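Local coordinates for protein Myo-inositol 2-dehydrogenase (Lactobacillus plantarum WCFS1, PDB 3CEA) that binds NAD in a Rossmann-fold domain and probably catalyses the NAD-dependent oxidation of myo-inositol at its 2-hydroxyl, the reaction of a myo-inositol 2-dehydrogenase, at residues E224-A228 and T239-H245; H268-N272 and R284-Q288; G95-E101 and N123-G129. All coordinates share one frame; numbering follows the deposited sequence.

Contact 1 of 3, residues E224-A228 and T239-H245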
# COMPACT_ATOMS: atom_id res chain seq x y z
N GLU A 224 -8.82 -28.64 -5.65
CA GLU A 224 -8.98 -27.25 -5.22
C GLU A 224 -7.84 -26.35 -5.70
O GLU A 224 -8.09 -25.26 -6.23
CB GLU A 224 -9.12 -27.17 -3.69
CG GLU A 224 -9.59 -25.81 -3.17
CD GLU A 224 -8.45 -24.81 -3.02
OE1 GLU A 224 -7.40 -25.19 -2.48
OE2 GLU A 224 -8.60 -23.66 -3.46
N THR A 225 -6.60 -26.80 -5.52
CA THR A 225 -5.43 -26.01 -5.88
C THR A 225 -4.54 -26.76 -6.87
O THR A 225 -4.39 -27.97 -6.79
CB THR A 225 -4.61 -25.59 -4.63
OG1 THR A 225 -5.42 -24.74 -3.80
CG2 THR A 225 -3.34 -24.82 -5.00
N GLY A 226 -3.99 -26.01 -7.82
CA GLY A 226 -3.01 -26.55 -8.75
C GLY A 226 -1.82 -25.61 -8.85
O GLY A 226 -1.98 -24.45 -9.22
N VAL A 227 -0.64 -26.11 -8.49
CA VAL A 227 0.59 -25.34 -8.62
C VAL A 227 1.46 -25.98 -9.70
O VAL A 227 1.74 -27.18 -9.65
CB VAL A 227 1.37 -25.25 -7.28
CG1 VAL A 227 2.55 -24.29 -7.41
CG2 VAL A 227 0.45 -24.81 -6.14
N ALA A 228 1.86 -25.17 -10.67
CA ALA A 228 2.73 -25.64 -11.75
C ALA A 228 4.00 -24.80 -11.86
O ALA A 228 3.95 -23.57 -11.75
CB ALA A 228 1.99 -25.64 -13.07
N THR A 239 5.78 -19.91 -12.54
CA THR A 239 4.90 -20.60 -11.61
C THR A 239 3.46 -20.18 -11.91
O THR A 239 3.20 -19.00 -12.14
CB THR A 239 5.23 -20.27 -10.14
OG1 THR A 239 6.60 -20.61 -9.88
CG2 THR A 239 4.33 -21.04 -9.18
N LEU A 240 2.56 -21.16 -11.92
CA LEU A 240 1.13 -20.89 -12.06
C LEU A 240 0.39 -21.47 -10.87
O LEU A 240 0.62 -22.62 -10.49
CB LEU A 240 0.56 -21.52 -13.33
CG LEU A 240 1.32 -21.49 -14.65
CD1 LEU A 240 0.78 -22.59 -15.55
CD2 LEU A 240 1.22 -20.14 -15.33
N ILE A 241 -0.51 -20.68 -10.29
CA ILE A 241 -1.36 -21.14 -9.21
C ILE A 241 -2.83 -20.89 -9.50
O ILE A 241 -3.26 -19.76 -9.72
CB ILE A 241 -0.95 -20.53 -7.85
CG1 ILE A 241 0.49 -20.91 -7.51
CG2 ILE A 241 -1.92 -20.96 -6.75
CD1 ILE A 241 0.90 -20.60 -6.11
N GLY A 242 -3.60 -21.98 -9.53
CA GLY A 242 -5.04 -21.91 -9.66
C GLY A 242 -5.67 -22.39 -8.37
O GLY A 242 -5.31 -23.45 -7.85
N GLY A 243 -6.60 -21.60 -7.85
CA GLY A 243 -7.27 -21.92 -6.59
C GLY A 243 -8.72 -21.50 -6.59
O GLY A 243 -9.17 -20.77 -7.48
N ARG A 244 -9.46 -21.97 -5.58
CA ARG A 244 -10.90 -21.74 -5.48
C ARG A 244 -11.36 -21.47 -4.04
O ARG A 244 -12.55 -21.54 -3.75
CB ARG A 244 -11.67 -22.95 -6.04
CG ARG A 244 -11.13 -23.50 -7.35
CD ARG A 244 -12.25 -24.05 -8.20
NE ARG A 244 -11.80 -24.32 -9.57
CZ ARG A 244 -11.82 -23.44 -10.57
NH1 ARG A 244 -12.26 -22.20 -10.37
NH2 ARG A 244 -11.40 -23.80 -11.77
N HIS A 245 -10.42 -21.15 -3.15
CA HIS A 245 -10.73 -21.05 -1.73
C HIS A 245 -10.08 -19.87 -0.99
O HIS A 245 -9.73 -19.98 0.19
CB HIS A 245 -10.38 -22.36 -1.03
CG HIS A 245 -11.43 -22.83 -0.07
ND1 HIS A 245 -11.40 -22.53 1.28
CD2 HIS A 245 -12.54 -23.59 -0.26
CE1 HIS A 245 -12.44 -23.08 1.88
NE2 HIS A 245 -13.15 -23.73 0.97
O HOH W 1 -7.50 -21.36 -2.82
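Glu224 reaches across to the corner that the chain turns at Arg244: OE2 accepts the backbone N-H of Arg244 at 2.8 Å, on its anti side and 22° out of the carboxylate plane. With CG anti to the backbone N (chi1 -168°) and a bend at chi2, the side chain runs across the turn at residue 244 and meets CB of His245, the carboxylate and imidazole planes standing 74° apart. A water joins OE2 to the N of His245, donating to the first and accepting from the second. A glutamate suits this place because it is long enough to accept the amide N-H of a chain that is leaving the sheet. The imidazole itself is held from outside, its ND1 bonded to Ser259 O of the second subunit, while Arg244 sends its guanidinium to Asp185.

Thr225 follows, its CA-H directed at Gly242 O, 3.2 Å away. Gly226 and Gly242 then form a hydrogen-bonded pair, N to O 2.9 Å and, in return, Gly242 N to Gly226 O 3.0 Å. At the non-hydrogen-bonded pair that comes next, Val227 and Ile241 lie side by side, CG1 to CG1 4.0 Å; their branched carbons make a greasy patch against which the second subunit packs Ile237 and Tyr155. Ala228 and Leu240 form the next hydrogen-bonded pair, both N to O distances 2.8 Å, with Ala228 CB 4.1 Å from Leu240 CD1, on the face covered by helix 182-198, where its small methyl packs against Phe183. The whole is an antiparallel beta hairpin in the mixed sheet of the GFO/IDH/MocA C-terminal domain.

Contact 2 of 3, residues H268-N272 and R284-Q288; sequences HPDLN and RPSLQ
Pro269 and Leu287 are joined by the shorter of two backbone bonds between these loops: Leu287 N meets Pro269 O at 2.7 Å, nearly along the C=O axis. The other, from Leu271 N to Pro285 O, is 2.9 Å long and comes in tilted 27° from the carbonyl plane. Apolar groups close in around them: a chi1 of 175° swings Leu271 CG away from its own N and brings CD2 to CB of Pro285 at 4.2 Å and CD1 toward CD2 of Leu287, while the ring of Pro269 leans with CG on the side chain of Ser286.

The polar side is organised by Arg284, whose chain folds back at chi2 and chi3. Its NH2 donates to Asn272 O at 2.7 Å, in the carbonyl plane though the hydrogen bond is bent, 137° at the hydrogen. OD2 of Asp270 lies over one face of the guanidinium, 3.4 Å from NH2, a salt bridge of charge alone, with no N-H aimed at the oxygen. Were Arg284 replaced by a methionine, Asn272 O would lose a charged donor, and the Asp270 carboxylate would probably be left without this positive mate.

Two waters complete this shell. One accepts from Arg284 NE in the guanidinium plane and lies beside Asn272 O; the other links Asp270 OD1 and Ser286 OG. Farther out, Asn272 OD1 accepts from Val274 N, and Arg273 of the fourth subunit donates to Asp270 O. Proline suits position 269, centre of an inverse gamma turn, because its ring holds phi negative as the turn needs. A single beta bridge thus joins two irregular loops at subunit interfaces, where Arg284 pairs in an antiparallel ladder with the third subunit and Tyr140 of the fourth covers Leu271 and Pro285.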
# COMPACT_ATOMS: atom_id res chain seq x y z
N HIS A 268 -2.78 -6.78 -4.96
CA HIS A 268 -4.00 -6.86 -4.17
C HIS A 268 -5.20 -6.59 -5.08
O HIS A 268 -5.13 -5.70 -5.94
CB HIS A 268 -3.98 -5.85 -3.02
CG HIS A 268 -2.82 -6.00 -2.08
ND1 HIS A 268 -2.33 -4.95 -1.34
CD2 HIS A 268 -2.05 -7.07 -1.77
CE1 HIS A 268 -1.31 -5.37 -0.61
NE2 HIS A 268 -1.12 -6.65 -0.86
N PRO A 269 -6.30 -7.34 -4.90
CA PRO A 269 -7.45 -7.16 -5.79
C PRO A 269 -8.39 -6.06 -5.31
O PRO A 269 -9.56 -6.32 -5.02
CB PRO A 269 -8.13 -8.52 -5.74
CG PRO A 269 -7.81 -9.06 -4.37
CD PRO A 269 -6.56 -8.37 -3.88
N ASP A 270 -7.88 -4.83 -5.22
CA ASP A 270 -8.63 -3.71 -4.65
C ASP A 270 -9.95 -3.46 -5.37
O ASP A 270 -9.98 -3.35 -6.60
CB ASP A 270 -7.78 -2.43 -4.63
CG ASP A 270 -6.47 -2.60 -3.86
OD1 ASP A 270 -6.41 -3.41 -2.91
OD2 ASP A 270 -5.50 -1.89 -4.22
N LEU A 271 -11.03 -3.38 -4.60
CA LEU A 271 -12.37 -3.12 -5.12
C LEU A 271 -12.48 -1.72 -5.72
O LEU A 271 -13.02 -1.55 -6.82
CB LEU A 271 -13.41 -3.30 -4.01
CG LEU A 271 -14.88 -2.97 -4.30
CD1 LEU A 271 -15.50 -3.95 -5.29
CD2 LEU A 271 -15.68 -2.94 -3.00
N ASN A 272 -11.97 -0.73 -5.00
CA ASN A 272 -12.07 0.66 -5.42
C ASN A 272 -10.91 1.49 -4.86
O ASN A 272 -9.86 0.94 -4.52
CB ASN A 272 -13.43 1.25 -5.00
CG ASN A 272 -13.75 1.02 -3.53
OD1 ASN A 272 -12.86 0.93 -2.68
ND2 ASN A 272 -15.03 0.92 -3.22
N ARG A 284 -8.14 -2.59 2.75
CA ARG A 284 -8.58 -2.39 1.37
C ARG A 284 -9.53 -3.50 0.96
O ARG A 284 -9.10 -4.65 0.77
CB ARG A 284 -7.39 -2.33 0.41
CG ARG A 284 -6.54 -1.07 0.53
CD ARG A 284 -7.34 0.18 0.19
NE ARG A 284 -7.73 0.24 -1.22
CZ ARG A 284 -6.98 0.76 -2.19
NH1 ARG A 284 -5.78 1.27 -1.92
NH2 ARG A 284 -7.43 0.78 -3.44
N PRO A 285 -10.83 -3.17 0.83
CA PRO A 285 -11.85 -4.12 0.38
C PRO A 285 -11.48 -4.67 -1.00
O PRO A 285 -10.90 -3.95 -1.81
CB PRO A 285 -13.12 -3.27 0.28
CG PRO A 285 -12.88 -2.14 1.20
CD PRO A 285 -11.41 -1.85 1.11
N SER A 286 -11.83 -5.93 -1.24
CA SER A 286 -11.40 -6.63 -2.44
C SER A 286 -12.54 -6.92 -3.42
O SER A 286 -13.71 -6.96 -3.03
CB SER A 286 -10.67 -7.92 -2.08
OG SER A 286 -9.54 -7.66 -1.26
N LEU A 287 -12.17 -7.11 -4.69
CA LEU A 287 -13.07 -7.58 -5.73
C LEU A 287 -13.43 -9.03 -5.43
O LEU A 287 -12.60 -9.79 -4.94
CB LEU A 287 -12.39 -7.51 -7.10
CG LEU A 287 -12.03 -6.14 -7.68
CD1 LEU A 287 -10.76 -6.25 -8.50
CD2 LEU A 287 -13.16 -5.59 -8.52
N GLN A 288 -14.68 -9.40 -5.73
CA GLN A 288 -15.20 -10.71 -5.35
C GLN A 288 -15.39 -11.70 -6.51
O GLN A 288 -15.73 -12.86 -6.29
CB GLN A 288 -16.52 -10.55 -4.58
CG GLN A 288 -16.37 -9.85 -3.23
CD GLN A 288 -15.35 -10.53 -2.33
OE1 GLN A 288 -15.46 -11.72 -2.02
NE2 GLN A 288 -14.33 -9.77 -1.92
O HOH W 2 -8.00 -5.32 -1.75
O HOH W 3 -10.08 -0.79 -2.26

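Contact 3 of 3, residues G95-E101 and N123-G129. With NAD (nicotinamide-adenine-dinucleotide), chain E.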
# COMPACT_ATOMS: atom_id res chain seq x y z
N GLY A 95 -22.09 -20.46 -41.99
CA GLY A 95 -21.62 -19.17 -42.50
C GLY A 95 -21.47 -18.08 -41.45
O GLY A 95 -21.13 -16.94 -41.78
N LEU A 96 -21.71 -18.43 -40.19
CA LEU A 96 -21.66 -17.48 -39.09
C LEU A 96 -20.23 -17.14 -38.67
O LEU A 96 -19.31 -17.95 -38.80
CB LEU A 96 -22.43 -18.04 -37.88
CG LEU A 96 -23.95 -17.86 -37.75
CD1 LEU A 96 -24.73 -18.40 -38.95
CD2 LEU A 96 -24.43 -18.52 -36.47
N ASN A 97 -20.06 -15.91 -38.18
CA ASN A 97 -18.83 -15.51 -37.50
C ASN A 97 -18.96 -15.93 -36.04
O ASN A 97 -20.02 -15.78 -35.44
CB ASN A 97 -18.61 -14.01 -37.62
CG ASN A 97 -18.46 -13.55 -39.06
OD1 ASN A 97 -17.38 -13.65 -39.65
ND2 ASN A 97 -19.55 -13.05 -39.64
N VAL A 98 -17.88 -16.47 -35.48
CA VAL A 98 -17.95 -17.10 -34.16
C VAL A 98 -17.02 -16.46 -33.14
O VAL A 98 -15.81 -16.33 -33.36
CB VAL A 98 -17.65 -18.63 -34.24
CG1 VAL A 98 -17.69 -19.27 -32.86
CG2 VAL A 98 -18.64 -19.33 -35.17
N PHE A 99 -17.61 -16.05 -32.02
CA PHE A 99 -16.85 -15.73 -30.82
C PHE A 99 -17.09 -16.86 -29.82
O PHE A 99 -18.19 -17.01 -29.28
CB PHE A 99 -17.30 -14.39 -30.23
CG PHE A 99 -16.51 -13.96 -29.02
CD1 PHE A 99 -16.85 -14.41 -27.74
CD2 PHE A 99 -15.43 -13.09 -29.15
CE1 PHE A 99 -16.13 -14.02 -26.62
CE2 PHE A 99 -14.70 -12.69 -28.04
CZ PHE A 99 -15.05 -13.15 -26.77
N CYS A 100 -16.05 -17.66 -29.58
CA CYS A 100 -16.14 -18.77 -28.64
C CYS A 100 -15.31 -18.47 -27.40
O CYS A 100 -14.16 -18.02 -27.50
CB CYS A 100 -15.66 -20.06 -29.30
SG CYS A 100 -16.01 -21.57 -28.36
N GLU A 101 -15.90 -18.71 -26.23
CA GLU A 101 -15.18 -18.55 -24.97
C GLU A 101 -14.07 -19.58 -24.81
O GLU A 101 -14.07 -20.63 -25.45
CB GLU A 101 -16.14 -18.61 -23.77
CG GLU A 101 -16.66 -17.25 -23.31
CD GLU A 101 -15.56 -16.28 -22.90
OE1 GLU A 101 -14.42 -16.72 -22.61
OE2 GLU A 101 -15.84 -15.06 -22.84
N ASN A 123 -13.03 -16.46 -44.70
CA ASN A 123 -13.87 -15.27 -44.81
C ASN A 123 -14.70 -15.02 -43.55
O ASN A 123 -15.31 -13.96 -43.39
CB ASN A 123 -14.78 -15.37 -46.04
CG ASN A 123 -14.00 -15.51 -47.34
OD1 ASN A 123 -12.77 -15.59 -47.34
ND2 ASN A 123 -14.72 -15.55 -48.46
N GLN A 124 -14.73 -16.02 -42.67
CA GLN A 124 -15.47 -15.94 -41.41
C GLN A 124 -14.52 -15.73 -40.24
O GLN A 124 -13.53 -16.45 -40.10
CB GLN A 124 -16.31 -17.20 -41.18
CG GLN A 124 -17.56 -17.28 -42.06
CD GLN A 124 -18.09 -18.69 -42.19
OE1 GLN A 124 -18.17 -19.22 -43.30
NE2 GLN A 124 -18.43 -19.31 -41.07
N ILE A 125 -14.83 -14.74 -39.41
CA ILE A 125 -14.00 -14.42 -38.26
C ILE A 125 -14.24 -15.43 -37.14
O ILE A 125 -15.39 -15.75 -36.81
CB ILE A 125 -14.28 -12.97 -37.74
CG1 ILE A 125 -14.24 -11.94 -38.88
CG2 ILE A 125 -13.33 -12.59 -36.59
CD1 ILE A 125 -12.91 -11.86 -39.65
N PHE A 126 -13.15 -15.95 -36.58
CA PHE A 126 -13.20 -16.69 -35.33
C PHE A 126 -12.35 -16.00 -34.27
O PHE A 126 -11.23 -15.58 -34.54
CB PHE A 126 -12.75 -18.15 -35.50
CG PHE A 126 -12.70 -18.91 -34.20
CD1 PHE A 126 -13.83 -19.54 -33.69
CD2 PHE A 126 -11.51 -18.99 -33.47
CE1 PHE A 126 -13.79 -20.23 -32.48
CE2 PHE A 126 -11.46 -19.68 -32.26
CZ PHE A 126 -12.60 -20.30 -31.77
N GLN A 127 -12.89 -15.90 -33.06
CA GLN A 127 -12.20 -15.24 -31.96
C GLN A 127 -12.38 -15.97 -30.64
O GLN A 127 -13.50 -16.33 -30.27
CB GLN A 127 -12.69 -13.79 -31.84
CG GLN A 127 -11.83 -12.90 -30.96
CD GLN A 127 -12.07 -11.43 -31.22
OE1 GLN A 127 -12.09 -10.98 -32.37
NE2 GLN A 127 -12.26 -10.67 -30.15
N SER A 128 -11.26 -16.20 -29.95
CA SER A 128 -11.25 -16.83 -28.63
C SER A 128 -11.53 -15.80 -27.53
O SER A 128 -11.76 -14.62 -27.82
CB SER A 128 -9.91 -17.54 -28.38
OG SER A 128 -8.85 -16.61 -28.22
N GLY A 129 -11.52 -16.25 -26.27
CA GLY A 129 -11.84 -15.37 -25.15
C GLY A 129 -10.76 -15.10 -24.12
O GLY A 129 -11.03 -15.11 -22.92
PA NAD E . -22.32 -21.75 -16.47
O1A NAD E . -22.49 -20.75 -15.40
O2A NAD E . -22.53 -23.13 -15.97
O5B NAD E . -23.31 -21.40 -17.69
C5B NAD E . -23.51 -22.31 -18.75
C4B NAD E . -24.73 -21.90 -19.56
O4B NAD E . -24.78 -22.60 -20.79
C3B NAD E . -26.03 -22.18 -18.83
O3B NAD E . -26.84 -21.04 -18.93
C2B NAD E . -26.66 -23.34 -19.59
O2B NAD E . -28.06 -23.25 -19.65
C1B NAD E . -26.04 -23.22 -20.97
N9A NAD E . -25.88 -24.54 -21.61
C8A NAD E . -25.26 -25.65 -21.09
N7A NAD E . -25.33 -26.66 -21.99
C5A NAD E . -25.98 -26.21 -23.08
C6A NAD E . -26.33 -26.82 -24.28
N6A NAD E . -25.78 -27.99 -24.60
N1A NAD E . -27.01 -26.10 -25.24
C2A NAD E . -27.36 -24.78 -25.01
N3A NAD E . -27.02 -24.17 -23.81
C4A NAD E . -26.34 -24.88 -22.86
O3 NAD E . -20.85 -21.63 -17.12
PN NAD E . -20.07 -20.22 -17.21
O1N NAD E . -21.03 -19.16 -17.60
O2N NAD E . -19.26 -20.09 -15.98
O5D NAD E . -19.02 -20.43 -18.41
C5D NAD E . -19.37 -20.95 -19.67
C4D NAD E . -18.11 -20.98 -20.53
O4D NAD E . -17.38 -19.78 -20.36
C3D NAD E . -17.19 -22.14 -20.14
O3D NAD E . -16.83 -22.83 -21.31
C2D NAD E . -15.99 -21.47 -19.51
O2D NAD E . -14.79 -22.11 -19.86
C1D NAD E . -16.03 -20.04 -20.03
N1N NAD E . -15.52 -19.08 -19.04
C2N NAD E . -14.55 -18.18 -19.42
C3N NAD E . -14.05 -17.26 -18.50
C7N NAD E . -13.12 -16.16 -18.94
O7N NAD E . -12.30 -15.54 -17.97
N7N NAD E . -13.08 -15.80 -20.23
C4N NAD E . -14.54 -17.25 -17.20
C5N NAD E . -15.52 -18.16 -16.82
C6N NAD E . -16.01 -19.07 -17.75
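OD1 of Asn97 accepts the backbone N-H of Ile125 at 2.8 Å, in the carbonyl plane and on a lone pair, the side-chain carbonyl standing in for a backbone acceptor, which suits an asparagine where its strand begins; Asn97 ND2 is taken by Asp73 O. Beside it, Gln124 stretches NE2 to Leu96 O, which it meets from above the carbonyl plane, and gives a further bond to Met92 O near the end of helix 84-93.

From there the strands run parallel, as Val98 N to Ile125 O, Gln127 N to Val98 O and Cys100 N to Gln127 O bond in turn. This is the beta-alpha-beta unit that ends the Rossmann sheet, crossing over through helix 108-119.

On one face the Phe126 ring sets CD1 4.0 Å from CG1 of Val98 and CE1 3.7 Å from CB of Cys100, with Thr88 of helix 84-93 against it. On the other, Phe99 turns its ring so that Gln127 NE2 lies at its edge, 3.8 Å from CE2; Phe305 meets this ring edge-to-face, and Asn308 holds Gln127 OE1. Past the strand's end Glu101 accepts NAD N7N on OE1 at 2.9 Å, OE2 being bonded to His23 NE2.

The three contacts follow one another along the chain, 95-101 with 123-129 closing first, and none touches another. Contact 3 belongs to the Rossmann domain and is the one that reaches the cofactor, through the carboxamide of the nicotinamide. Contact 1 lies in the C-terminal domain on the opposite side of the chain's centre, about 30 Å from contact 3 between centres, yet the side chain of Arg244 comes within about 8 Å of NAD. Contact 2 is about 20 Å from contact 1 and about 33 Å from contact 3, centre to centre, with the side chain of Leu287 about 13 Å from NAD. Contacts 1 and 2 both meet neighbouring subunits; contact 3 is touched by no other protein chain.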